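Local coordinates for protein adenylation domain (Streptomyces sp., PDB 5N9X) that belongs, as an adenylation domain, to the ANL superfamily of AMP-binding enzymes, and holds adenosine-5'-triphosphate, threonine and a magnesium ion in the crystal, at residues Arg34-Ile39 against Gly225-Val230; Leu49-Ala53 against Asn80-Leu86; Val371-Tyr375 against Pro399-His403; Gly17-Val21 against Arg155-Gln159. One frame throughout, in Å; residues are numbered along the deposited sequence.

Contact 1. Residues Arg34-Ile39 against Gly225-Val230; sequences RTALHI and GAELVV
Backbone hydrogen bonds join Ala36-His38 to Leu228-Val230 in the alternating pattern of parallel strands: Leu228 N gives to Ala36 O (2.8 Å), His38 N to Leu228 O (3.0 Å) and Val230 N to His38 O (3.0 Å). Leu37 is thereby paired with Leu228, and His38 with Val229.

Because His38 carries its CG anti to the backbone N (chi1 -163°), ring atom ND1 donates to Glu227 OE2 over 2.6 Å. The bond is bent, 135° at the hydrogen, and meets the syn side of a carboxylate turned 54° from the imidazole, though somewhat out of the carboxylate plane. It fixes a proton on ND1, and the acid, itself weakly paired with Arg202, may favour a charged ring. At the N-terminal end of the pair, Arg34 NE donates to Gly225 O over 3.1 Å, in its own guanidinium plane but well above the carbonyl plane, while Arg34 NH2 is held by Ala199 O. Water 1 sits within bonding distance of both Thr35 O and Gly225 O.

Apolar pairs run side by side: Leu37 CD2 meets Leu228 CD2 at 3.9 Å, and Ile39 CG1 meets Val230 CB at 3.7 Å.

Strands 35-39 and 227-230 are the two inner strands of a four-stranded mixed sheet; strand 35-39 also pairs antiparallel with strand 42-45, where Ala36 and Leu37 both face Ile44 in a classic beta bulge.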
loop_
_atom_site.group_PDB
_atom_site.type_symbol
_atom_site.label_atom_id
_atom_site.label_comp_id
_atom_site.label_asym_id
_atom_site.label_seq_id
_atom_site.Cartn_x
_atom_site.Cartn_y
_atom_site.Cartn_z
ATOM N N ARG A 34 2.630 -28.047 5.561
ATOM C CA ARG A 34 2.474 -27.137 4.422
ATOM C C ARG A 34 3.615 -26.130 4.296
ATOM O O ARG A 34 4.282 -25.800 5.288
ATOM C CB ARG A 34 1.128 -26.386 4.506
ATOM C CG ARG A 34 -0.091 -27.279 4.397
ATOM C CD ARG A 34 -1.363 -26.477 4.218
ATOM N NE ARG A 34 -1.497 -25.927 2.873
ATOM C CZ ARG A 34 -1.722 -26.655 1.782
ATOM N NH1 ARG A 34 -1.837 -27.980 1.867
ATOM N NH2 ARG A 34 -1.839 -26.060 0.604
ATOM N N THR A 35 3.819 -25.628 3.077
ATOM C CA THR A 35 4.888 -24.665 2.802
ATOM C C THR A 35 4.434 -23.255 3.168
ATOM O O THR A 35 3.463 -22.741 2.602
ATOM C CB THR A 35 5.309 -24.686 1.303
ATOM O OG1 THR A 35 5.677 -26.017 0.903
ATOM C CG2 THR A 35 6.492 -23.761 1.052
ATOM N N ALA A 36 5.126 -22.620 4.107
ATOM C CA ALA A 36 4.799 -21.253 4.461
ATOM C C ALA A 36 5.504 -20.266 3.512
ATOM O O ALA A 36 4.892 -19.310 3.020
ATOM C CB ALA A 36 5.173 -20.978 5.911
ATOM N N LEU A 37 6.794 -20.497 3.268
ATOM C CA LEU A 37 7.574 -19.605 2.422
ATOM C C LEU A 37 8.172 -20.359 1.258
ATOM O O LEU A 37 8.671 -21.479 1.423
ATOM C CB LEU A 37 8.692 -18.914 3.216
ATOM C CG LEU A 37 8.339 -18.168 4.510
ATOM C CD1 LEU A 37 9.594 -17.590 5.122
ATOM C CD2 LEU A 37 7.298 -17.068 4.286
ATOM N N HIS A 38 8.116 -19.728 0.086
ATOM C CA HIS A 38 8.711 -20.257 -1.136
ATOM C C HIS A 38 9.610 -19.193 -1.760
ATOM O O HIS A 38 9.120 -18.212 -2.317
ATOM C CB HIS A 38 7.622 -20.676 -2.124
ATOM C CG HIS A 38 8.100 -21.591 -3.212
ATOM N ND1 HIS A 38 7.234 -22.183 -4.108
ATOM C CD2 HIS A 38 9.335 -22.033 -3.530
ATOM C CE1 HIS A 38 7.924 -22.937 -4.945
ATOM N NE2 HIS A 38 9.198 -22.867 -4.620
ATOM N N ILE A 39 10.919 -19.387 -1.658
ATOM C CA ILE A 39 11.875 -18.412 -2.169
ATOM C C ILE A 39 12.758 -19.091 -3.213
ATOM O O ILE A 39 13.682 -19.849 -2.888
ATOM C CB ILE A 39 12.728 -17.795 -1.030
ATOM C CG1 ILE A 39 11.823 -17.321 0.114
ATOM C CG2 ILE A 39 13.619 -16.664 -1.546
ATOM C CD1 ILE A 39 11.674 -18.322 1.236
ATOM N N GLY A 225 -2.697 -20.959 6.092
ATOM C CA GLY A 225 -1.952 -22.153 5.722
ATOM C C GLY A 225 -1.456 -22.112 4.288
ATOM O O GLY A 225 -0.774 -23.038 3.824
ATOM N N ALA A 226 -1.808 -21.036 3.586
ATOM C CA ALA A 226 -1.425 -20.869 2.194
ATOM C C ALA A 226 0.077 -20.628 2.077
ATOM O O ALA A 226 0.781 -20.442 3.068
ATOM C CB ALA A 226 -2.197 -19.711 1.552
ATOM N N GLU A 227 0.555 -20.610 0.850
ATOM C CA GLU A 227 1.962 -20.390 0.575
ATOM C C GLU A 227 2.264 -18.923 0.255
ATOM O O GLU A 227 1.496 -18.276 -0.469
ATOM C CB GLU A 227 2.381 -21.275 -0.596
ATOM C CG GLU A 227 3.847 -21.391 -0.819
ATOM C CD GLU A 227 4.142 -22.268 -2.012
ATOM O OE1 GLU A 227 3.510 -23.338 -2.141
ATOM O OE2 GLU A 227 4.953 -21.855 -2.854
ATOM N N LEU A 228 3.373 -18.410 0.787
ATOM C CA LEU A 228 3.839 -17.061 0.465
ATOM C C LEU A 228 5.063 -17.126 -0.465
ATOM O O LEU A 228 6.166 -17.509 -0.058
ATOM C CB LEU A 228 4.175 -16.276 1.745
ATOM C CG LEU A 228 4.644 -14.821 1.555
ATOM C CD1 LEU A 228 3.570 -13.961 0.900
ATOM C CD2 LEU A 228 5.078 -14.171 2.876
ATOM N N VAL A 229 4.867 -16.752 -1.718
ATOM C CA VAL A 229 5.956 -16.733 -2.679
ATOM C C VAL A 229 6.735 -15.404 -2.608
ATOM O O VAL A 229 6.192 -14.348 -2.919
ATOM C CB VAL A 229 5.414 -16.968 -4.086
ATOM C CG1 VAL A 229 6.544 -17.020 -5.093
ATOM C CG2 VAL A 229 4.605 -18.255 -4.106
ATOM N N VAL A 230 7.995 -15.451 -2.187
ATOM C CA VAL A 230 8.754 -14.213 -1.989
ATOM C C VAL A 230 9.403 -13.792 -3.290
ATOM O O VAL A 230 10.141 -14.573 -3.877
ATOM C CB VAL A 230 9.846 -14.359 -0.908
ATOM C CG1 VAL A 230 10.721 -13.091 -0.839
ATOM C CG2 VAL A 230 9.223 -14.655 0.439
HETATM O O HOH W 1 0.931 -23.593 1.671
#

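Contact 2. Residues Leu49-Ala53 against Asn80-Leu86; sequences LHSWA and NAIAAML
Trp52 holds its CG anti to the backbone N (chi1 -175°), which carries the indole out over Ala83, and Leu49 uses the same first torsion to send its branched end to Leu86. Ala83 CB sits above the middle of the indole, 3.5 Å from the centroid of the Trp52 six-membered ring, a CH-pi contact over the face. Asn80 comes at the same ring from its rim: OD1 lies in the ring plane, 3.2 Å from both CZ2 and CH2 of Trp52, with the amide turned 81° from the indole. There the oxygen faces the slightly positive ring-edge hydrogens, probably mildly favourably. Trp52 NE1 bonds to Val139 O and Asn80 ND2 to Glu136, fixing indole and amide.

Away from the indole, the contact is apolar. Leu86 CD1 abuts Leu49 CG at 3.6 Å, the two leucines crossing at about a right angle, and Leu49 CD1 touches Ala83 CB at 3.8 Å. Ala53 CB meets Leu86 CB at 3.7 Å. The segment axes approach to 8.9 Å and cross at -60°, with Ala53 and Ala83 the closest CA pair.

Helix 46-62 is thus joined to helix 79-90; Phe24 of helix 20-30 packs on Leu49 and Leu86, helix 213-222 supplies Ile218 to Ile82 and Trp219 to Leu86, and on strand 35-39 Leu49 rests on Ala36 and Leu37, and Ile82 on Leu37.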
loop_
_atom_site.group_PDB
_atom_site.type_symbol
_atom_site.label_atom_id
_atom_site.label_comp_id
_atom_site.label_asym_id
_atom_site.label_seq_id
_atom_site.Cartn_x
_atom_site.Cartn_y
_atom_site.Cartn_z
ATOM N N LEU A 49 9.196 -22.725 10.219
ATOM C CA LEU A 49 9.062 -21.283 10.423
ATOM C C LEU A 49 8.609 -20.977 11.867
ATOM O O LEU A 49 9.171 -20.098 12.531
ATOM C CB LEU A 49 8.086 -20.680 9.400
ATOM C CG LEU A 49 7.909 -19.148 9.394
ATOM C CD1 LEU A 49 9.256 -18.386 9.528
ATOM C CD2 LEU A 49 7.120 -18.648 8.186
ATOM N N HIS A 50 7.619 -21.724 12.354
ATOM C CA HIS A 50 7.148 -21.551 13.718
ATOM C C HIS A 50 8.254 -21.784 14.744
ATOM O O HIS A 50 8.413 -21.004 15.687
ATOM C CB HIS A 50 5.973 -22.469 14.017
ATOM C CG HIS A 50 5.339 -22.196 15.342
ATOM N ND1 HIS A 50 5.552 -22.990 16.452
ATOM C CD2 HIS A 50 4.519 -21.195 15.746
ATOM C CE1 HIS A 50 4.874 -22.498 17.474
ATOM N NE2 HIS A 50 4.240 -21.409 17.074
ATOM N N SER A 51 9.021 -22.857 14.557
ATOM C CA SER A 51 10.170 -23.122 15.412
ATOM C C SER A 51 11.192 -21.990 15.448
ATOM O O SER A 51 11.645 -21.578 16.514
ATOM C CB SER A 51 10.877 -24.400 14.965
ATOM O OG SER A 51 10.381 -25.491 15.692
ATOM N N TRP A 52 11.568 -21.536 14.260
ATOM C CA TRP A 52 12.566 -20.501 14.061
ATOM C C TRP A 52 12.105 -19.232 14.802
ATOM O O TRP A 52 12.854 -18.628 15.594
ATOM C CB TRP A 52 12.728 -20.298 12.547
ATOM C CG TRP A 52 13.785 -19.358 12.067
ATOM C CD1 TRP A 52 14.679 -18.651 12.827
ATOM C CD2 TRP A 52 14.101 -19.066 10.697
ATOM N NE1 TRP A 52 15.505 -17.914 12.009
ATOM C CE2 TRP A 52 15.170 -18.154 10.699
ATOM C CE3 TRP A 52 13.569 -19.479 9.470
ATOM C CZ2 TRP A 52 15.733 -17.653 9.511
ATOM C CZ3 TRP A 52 14.115 -18.968 8.290
ATOM C CH2 TRP A 52 15.183 -18.072 8.320
ATOM N N ALA A 53 10.837 -18.883 14.591
ATOM C CA ALA A 53 10.252 -17.678 15.158
ATOM C C ALA A 53 10.177 -17.693 16.684
ATOM O O ALA A 53 10.507 -16.702 17.326
ATOM C CB ALA A 53 8.853 -17.456 14.557
ATOM N N ASN A 80 14.754 -14.895 6.162
ATOM C CA ASN A 80 15.206 -14.250 7.393
ATOM C C ASN A 80 14.356 -13.054 7.779
ATOM O O ASN A 80 14.053 -12.860 8.943
ATOM C CB ASN A 80 16.675 -13.795 7.284
ATOM C CG ASN A 80 17.637 -14.928 6.926
ATOM O OD1 ASN A 80 17.497 -16.073 7.388
ATOM N ND2 ASN A 80 18.638 -14.599 6.123
ATOM N N ALA A 81 13.984 -12.237 6.807
ATOM C CA ALA A 81 13.184 -11.054 7.087
ATOM C C ALA A 81 11.820 -11.431 7.672
ATOM O O ALA A 81 11.341 -10.790 8.614
ATOM C CB ALA A 81 13.011 -10.217 5.824
ATOM N N ILE A 82 11.211 -12.474 7.116
ATOM C CA ILE A 82 9.904 -12.923 7.546
ATOM C C ILE A 82 9.973 -13.546 8.940
ATOM O O ILE A 82 9.118 -13.266 9.814
ATOM C CB ILE A 82 9.298 -13.966 6.550
ATOM C CG1 ILE A 82 9.064 -13.340 5.173
ATOM C CG2 ILE A 82 8.029 -14.547 7.117
ATOM C CD1 ILE A 82 8.046 -12.175 5.173
ATOM N N ALA A 83 10.963 -14.414 9.139
ATOM C CA ALA A 83 11.111 -15.089 10.416
ATOM C C ALA A 83 11.440 -14.066 11.517
ATOM O O ALA A 83 10.909 -14.142 12.631
ATOM C CB ALA A 83 12.197 -16.188 10.327
ATOM N N ALA A 84 12.291 -13.099 11.192
ATOM C CA ALA A 84 12.558 -12.012 12.112
ATOM C C ALA A 84 11.274 -11.267 12.460
ATOM O O ALA A 84 11.047 -10.891 13.619
ATOM C CB ALA A 84 13.590 -11.052 11.528
ATOM N N MET A 85 10.414 -11.048 11.479
ATOM C CA MET A 85 9.260 -10.225 11.779
ATOM C C MET A 85 8.296 -11.020 12.681
ATOM O O MET A 85 7.685 -10.467 13.590
ATOM C CB MET A 85 8.611 -9.718 10.487
ATOM C CG MET A 85 7.245 -9.120 10.683
ATOM S SD MET A 85 5.989 -10.365 10.325
ATOM C CE MET A 85 5.622 -9.898 8.627
ATOM N N LEU A 86 8.198 -12.324 12.463
ATOM C CA LEU A 86 7.382 -13.156 13.342
ATOM C C LEU A 86 7.974 -13.185 14.739
ATOM O O LEU A 86 7.257 -13.063 15.721
ATOM C CB LEU A 86 7.258 -14.569 12.803
ATOM C CG LEU A 86 6.498 -14.694 11.496
ATOM C CD1 LEU A 86 6.735 -16.058 10.852
ATOM C CD2 LEU A 86 5.034 -14.475 11.752
#

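Contact 3. Residues Val371-Tyr375 against Pro399-His403; sequences VSEGY and PRYYH
Arg400 grips a single acceptor, the carbonyl oxygen of Ser372, with both terminal nitrogens. NH1 lies 3.0 Å and NH2 3.1 Å from Ser372 O, which sits almost in the guanidinium plane; the NH2 bond falls on a lone pair in the carbonyl plane, whereas NH1 arrives tilted by 31°. A side chain extended from CG to NE, starting anti to the backbone N (chi1 -171°), spans the gap between strand and loop.

Glu373 approaches the same group from over one face. Its OE1 is 3.4 Å from Arg400 NH1, a salt bridge of charge alone since no N-H points at the oxygen; its other oxygen, OE2, forms a salt bridge with Arg180 NH1, the stronger of the two. Within the loop, Gly374 N gives a weak bond to Ser372 OG at 3.4 Å, and that hydroxyl is also weakly linked to Glu315 O. The hydroxyl of Tyr375 is satisfied by Glu315 OE2 and Arg385 NH1; it also reaches the edge of the Tyr402 ring, 3.8 Å from CE1. Apolar contact is limited to Val371 CG1 against Tyr402 CB, at 3.9 Å.

An arginine on strand 400-410 thus holds a loop through one main-chain carbonyl, beside the nucleotide site of this AMP-binding (ANL) enzyme: the Tyr402 side chain lies about 5 Å from the bound adenosine-5'-triphosphate and about 5 Å from the magnesium ion.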
loop_
_atom_site.group_PDB
_atom_site.type_symbol
_atom_site.label_atom_id
_atom_site.label_comp_id
_atom_site.label_asym_id
_atom_site.label_seq_id
_atom_site.Cartn_x
_atom_site.Cartn_y
_atom_site.Cartn_z
ATOM N N VAL A 371 -9.649 1.061 12.260
ATOM C CA VAL A 371 -9.065 2.389 12.356
ATOM C C VAL A 371 -7.964 2.459 13.447
ATOM O O VAL A 371 -8.205 2.176 14.623
ATOM C CB VAL A 371 -10.147 3.473 12.632
ATOM C CG1 VAL A 371 -9.505 4.853 12.679
ATOM C CG2 VAL A 371 -11.263 3.428 11.562
ATOM N N SER A 372 -6.760 2.838 13.026
ATOM C CA SER A 372 -5.625 3.078 13.936
ATOM C C SER A 372 -5.877 4.059 15.077
ATOM O O SER A 372 -6.821 4.827 15.051
ATOM C CB SER A 372 -4.423 3.577 13.135
ATOM O OG SER A 372 -4.520 4.962 12.872
ATOM N N GLU A 373 -5.001 4.048 16.069
ATOM C CA GLU A 373 -5.173 4.911 17.227
ATOM C C GLU A 373 -4.522 6.277 17.056
ATOM O O GLU A 373 -4.249 6.947 18.043
ATOM C CB GLU A 373 -4.607 4.239 18.484
ATOM C CG GLU A 373 -5.288 2.940 18.881
ATOM C CD GLU A 373 -6.744 3.094 19.312
ATOM O OE1 GLU A 373 -7.333 4.191 19.142
ATOM O OE2 GLU A 373 -7.313 2.088 19.801
ATOM N N GLY A 374 -4.262 6.682 15.818
ATOM C CA GLY A 374 -3.667 7.976 15.553
ATOM C C GLY A 374 -2.185 7.896 15.231
ATOM O O GLY A 374 -1.568 6.846 15.390
ATOM N N TYR A 375 -1.609 9.011 14.787
ATOM C CA TYR A 375 -0.205 9.040 14.415
ATOM C C TYR A 375 0.694 8.918 15.625
ATOM O O TYR A 375 0.280 9.202 16.757
ATOM C CB TYR A 375 0.127 10.321 13.638
ATOM C CG TYR A 375 -0.684 10.426 12.376
ATOM C CD1 TYR A 375 -0.436 9.586 11.309
ATOM C CD2 TYR A 375 -1.720 11.343 12.266
ATOM C CE1 TYR A 375 -1.183 9.661 10.164
ATOM C CE2 TYR A 375 -2.471 11.427 11.123
ATOM C CZ TYR A 375 -2.195 10.584 10.077
ATOM O OH TYR A 375 -2.928 10.673 8.943
ATOM N N PRO A 399 -19.155 7.530 17.034
ATOM C CA PRO A 399 -17.990 6.800 16.536
ATOM C C PRO A 399 -16.754 7.690 16.475
ATOM O O PRO A 399 -16.871 8.920 16.473
ATOM C CB PRO A 399 -18.415 6.361 15.127
ATOM C CG PRO A 399 -19.844 6.730 14.991
ATOM C CD PRO A 399 -20.100 7.844 15.951
ATOM N N ARG A 400 -15.586 7.058 16.445
ATOM C CA ARG A 400 -14.321 7.746 16.232
ATOM C C ARG A 400 -14.019 7.689 14.726
ATOM O O ARG A 400 -13.824 6.600 14.177
ATOM C CB ARG A 400 -13.212 7.086 17.058
ATOM C CG ARG A 400 -11.898 7.828 17.093
ATOM C CD ARG A 400 -10.961 7.277 18.158
ATOM N NE ARG A 400 -9.575 7.603 17.830
ATOM C CZ ARG A 400 -8.763 6.825 17.121
ATOM N NH1 ARG A 400 -9.168 5.649 16.668
ATOM N NH2 ARG A 400 -7.530 7.227 16.874
ATOM N N TYR A 401 -14.012 8.838 14.056
ATOM C CA TYR A 401 -13.913 8.870 12.599
ATOM C C TYR A 401 -12.501 9.255 12.154
ATOM O O TYR A 401 -11.934 10.194 12.693
ATOM C CB TYR A 401 -14.922 9.874 12.008
ATOM C CG TYR A 401 -16.353 9.389 11.949
ATOM C CD1 TYR A 401 -16.764 8.460 10.983
ATOM C CD2 TYR A 401 -17.307 9.878 12.841
ATOM C CE1 TYR A 401 -18.087 8.007 10.935
ATOM C CE2 TYR A 401 -18.627 9.441 12.803
ATOM C CZ TYR A 401 -19.015 8.512 11.851
ATOM O OH TYR A 401 -20.324 8.089 11.821
ATOM N N TYR A 402 -11.941 8.551 11.172
ATOM C CA TYR A 402 -10.725 9.028 10.512
ATOM C C TYR A 402 -11.087 9.756 9.225
ATOM O O TYR A 402 -11.830 9.243 8.367
ATOM C CB TYR A 402 -9.729 7.895 10.192
ATOM C CG TYR A 402 -8.581 8.385 9.320
ATOM C CD1 TYR A 402 -7.576 9.176 9.857
ATOM C CD2 TYR A 402 -8.520 8.083 7.966
ATOM C CE1 TYR A 402 -6.536 9.647 9.086
ATOM C CE2 TYR A 402 -7.475 8.542 7.174
ATOM C CZ TYR A 402 -6.483 9.325 7.749
ATOM O OH TYR A 402 -5.426 9.789 7.007
ATOM N N HIS A 403 -10.547 10.953 9.087
ATOM C CA HIS A 403 -10.829 11.759 7.920
ATOM C C HIS A 403 -9.804 11.409 6.852
ATOM O O HIS A 403 -8.621 11.678 7.009
ATOM C CB HIS A 403 -10.804 13.253 8.273
ATOM C CG HIS A 403 -11.674 13.619 9.446
ATOM N ND1 HIS A 403 -11.731 14.898 9.956
ATOM C CD2 HIS A 403 -12.521 12.880 10.196
ATOM C CE1 HIS A 403 -12.576 14.929 10.974
ATOM N NE2 HIS A 403 -13.066 13.720 11.145
#

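Contact 4. Residues Gly17-Val21 against Arg155-Gln159; sequences GATLV and RPGPQ
Thr19 meets the 155-159 segment through both branches of its side chain. From CB, chi1 of 74° places OG1 between the backbone N and the carbonyl carbon, and sends CG2 out to the facing loop. OG1 lies 2.6 Å from water 2, which donates to Pro156 O at 2.7 Å and so bridges the two segments; the same hydroxyl oxygen caps Asp22 N, making Thr19 the N-cap of helix 20-30. The methyl CG2 presses on main chain, 3.4 Å from Pro156 O and 3.5 Å from Gly157 C, and touches the ring of Pro158 at CD (3.9 Å).

Van der Waals contacts continue to either side of Thr19 in the sequence. Ala18 CB makes an apolar contact with Pro158 CD at 3.7 Å. Val21 divides its methyls between two residues: CG2 packs on the apolar Pro156 CG at 3.7 Å, and CG1 comes up to the edge of the Arg155 guanidinium, 3.7 Å from NH1.

A proline-rich loop leading into strand 161-167 therefore lies along the start of helix 20-30, with helix 181-191 as the third partner: His181 bonds to Leu20 N and packs on Thr19 and Pro156, and Thr185 bonds to Ala18 O.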
loop_
_atom_site.group_PDB
_atom_site.type_symbol
_atom_site.label_atom_id
_atom_site.label_comp_id
_atom_site.label_asym_id
_atom_site.label_seq_id
_atom_site.Cartn_x
_atom_site.Cartn_y
_atom_site.Cartn_z
ATOM N N GLY A 17 -8.130 -15.746 15.877
ATOM C CA GLY A 17 -7.945 -15.228 17.224
ATOM C C GLY A 17 -7.731 -13.727 17.333
ATOM O O GLY A 17 -7.937 -12.973 16.387
ATOM N N ALA A 18 -7.290 -13.296 18.504
ATOM C CA ALA A 18 -7.155 -11.883 18.808
ATOM C C ALA A 18 -5.960 -11.223 18.108
ATOM O O ALA A 18 -6.023 -10.052 17.737
ATOM C CB ALA A 18 -7.052 -11.703 20.319
ATOM N N THR A 19 -4.873 -11.967 17.929
ATOM C CA THR A 19 -3.644 -11.360 17.432
ATOM C C THR A 19 -3.096 -12.057 16.171
ATOM O O THR A 19 -3.590 -13.112 15.764
ATOM C CB THR A 19 -2.565 -11.369 18.541
ATOM O OG1 THR A 19 -2.067 -12.699 18.701
ATOM C CG2 THR A 19 -3.164 -10.915 19.857
ATOM N N LEU A 20 -2.076 -11.457 15.565
ATOM C CA LEU A 20 -1.398 -12.052 14.417
ATOM C C LEU A 20 -0.582 -13.296 14.848
ATOM O O LEU A 20 -0.492 -14.292 14.134
ATOM C CB LEU A 20 -0.503 -11.001 13.734
ATOM C CG LEU A 20 -1.249 -9.809 13.101
ATOM C CD1 LEU A 20 -0.298 -8.697 12.634
ATOM C CD2 LEU A 20 -2.159 -10.250 11.948
ATOM N N VAL A 21 -0.019 -13.227 16.038
ATOM C CA VAL A 21 0.684 -14.351 16.638
ATOM C C VAL A 21 -0.269 -15.566 16.723
ATOM O O VAL A 21 0.089 -16.663 16.323
ATOM C CB VAL A 21 1.232 -13.949 18.038
ATOM C CG1 VAL A 21 1.617 -15.160 18.864
ATOM C CG2 VAL A 21 2.392 -12.951 17.906
ATOM N N ARG A 155 2.921 -13.198 25.519
ATOM C CA ARG A 155 2.316 -12.996 24.199
ATOM C C ARG A 155 1.612 -11.637 24.095
ATOM O O ARG A 155 1.117 -11.113 25.092
ATOM C CB ARG A 155 1.329 -14.136 23.880
ATOM C CG ARG A 155 1.984 -15.413 23.384
ATOM C CD ARG A 155 1.030 -16.625 23.347
ATOM N NE ARG A 155 1.801 -17.867 23.446
ATOM C CZ ARG A 155 2.437 -18.422 22.419
ATOM N NH1 ARG A 155 2.368 -17.854 21.222
ATOM N NH2 ARG A 155 3.146 -19.532 22.577
ATOM N N PRO A 156 1.559 -11.062 22.881
ATOM C CA PRO A 156 0.917 -9.747 22.741
ATOM C C PRO A 156 -0.604 -9.844 22.766
ATOM O O PRO A 156 -1.118 -10.940 22.532
ATOM C CB PRO A 156 1.425 -9.250 21.382
ATOM C CG PRO A 156 1.781 -10.493 20.629
ATOM C CD PRO A 156 2.214 -11.509 21.637
ATOM N N GLY A 157 -1.296 -8.743 23.065
ATOM C CA GLY A 157 -2.748 -8.716 23.003
ATOM C C GLY A 157 -3.268 -7.988 21.768
ATOM O O GLY A 157 -2.488 -7.430 20.998
ATOM N N PRO A 158 -4.590 -8.014 21.552
ATOM C CA PRO A 158 -5.180 -7.285 20.421
ATOM C C PRO A 158 -4.839 -5.798 20.435
ATOM O O PRO A 158 -4.709 -5.177 19.372
ATOM C CB PRO A 158 -6.694 -7.494 20.599
ATOM C CG PRO A 158 -6.878 -8.221 21.912
ATOM C CD PRO A 158 -5.569 -8.892 22.214
ATOM N N GLN A 159 -4.684 -5.225 21.626
ATOM C CA GLN A 159 -4.403 -3.800 21.710
ATOM C C GLN A 159 -2.928 -3.459 21.687
ATOM O O GLN A 159 -2.589 -2.296 21.748
ATOM C CB GLN A 159 -5.077 -3.207 22.945
ATOM C CG GLN A 159 -6.565 -3.549 23.032
ATOM C CD GLN A 159 -7.432 -2.667 22.131
ATOM O OE1 GLN A 159 -6.991 -2.195 21.074
ATOM N NE2 GLN A 159 -8.674 -2.434 22.554
HETATM O O HOH W 2 -1.317 -13.164 21.101
#

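Contacts 1 and 2 form one continuous piece of packing, their centres 13 Å apart: Leu49 CD2 lies 3.8 Å from Ala36 CB, and Leu37 CD2 is 3.9 Å from Ile82 CG2, so the helix pair rests on the sheet. Contact 4 lies at the start of helix 20-30, whose Phe24 packs into contact 2; nearest atoms of contacts 2 and 4 are about 5 Å apart. Contacts 3 and 4 approach to about 4 Å at their nearest atoms without touching. Contact 3 is the one beside adenosine-5'-triphosphate and magnesium, whereas the centre of contact 1 is 33 Å from that of contact 3, in structural packing remote from it.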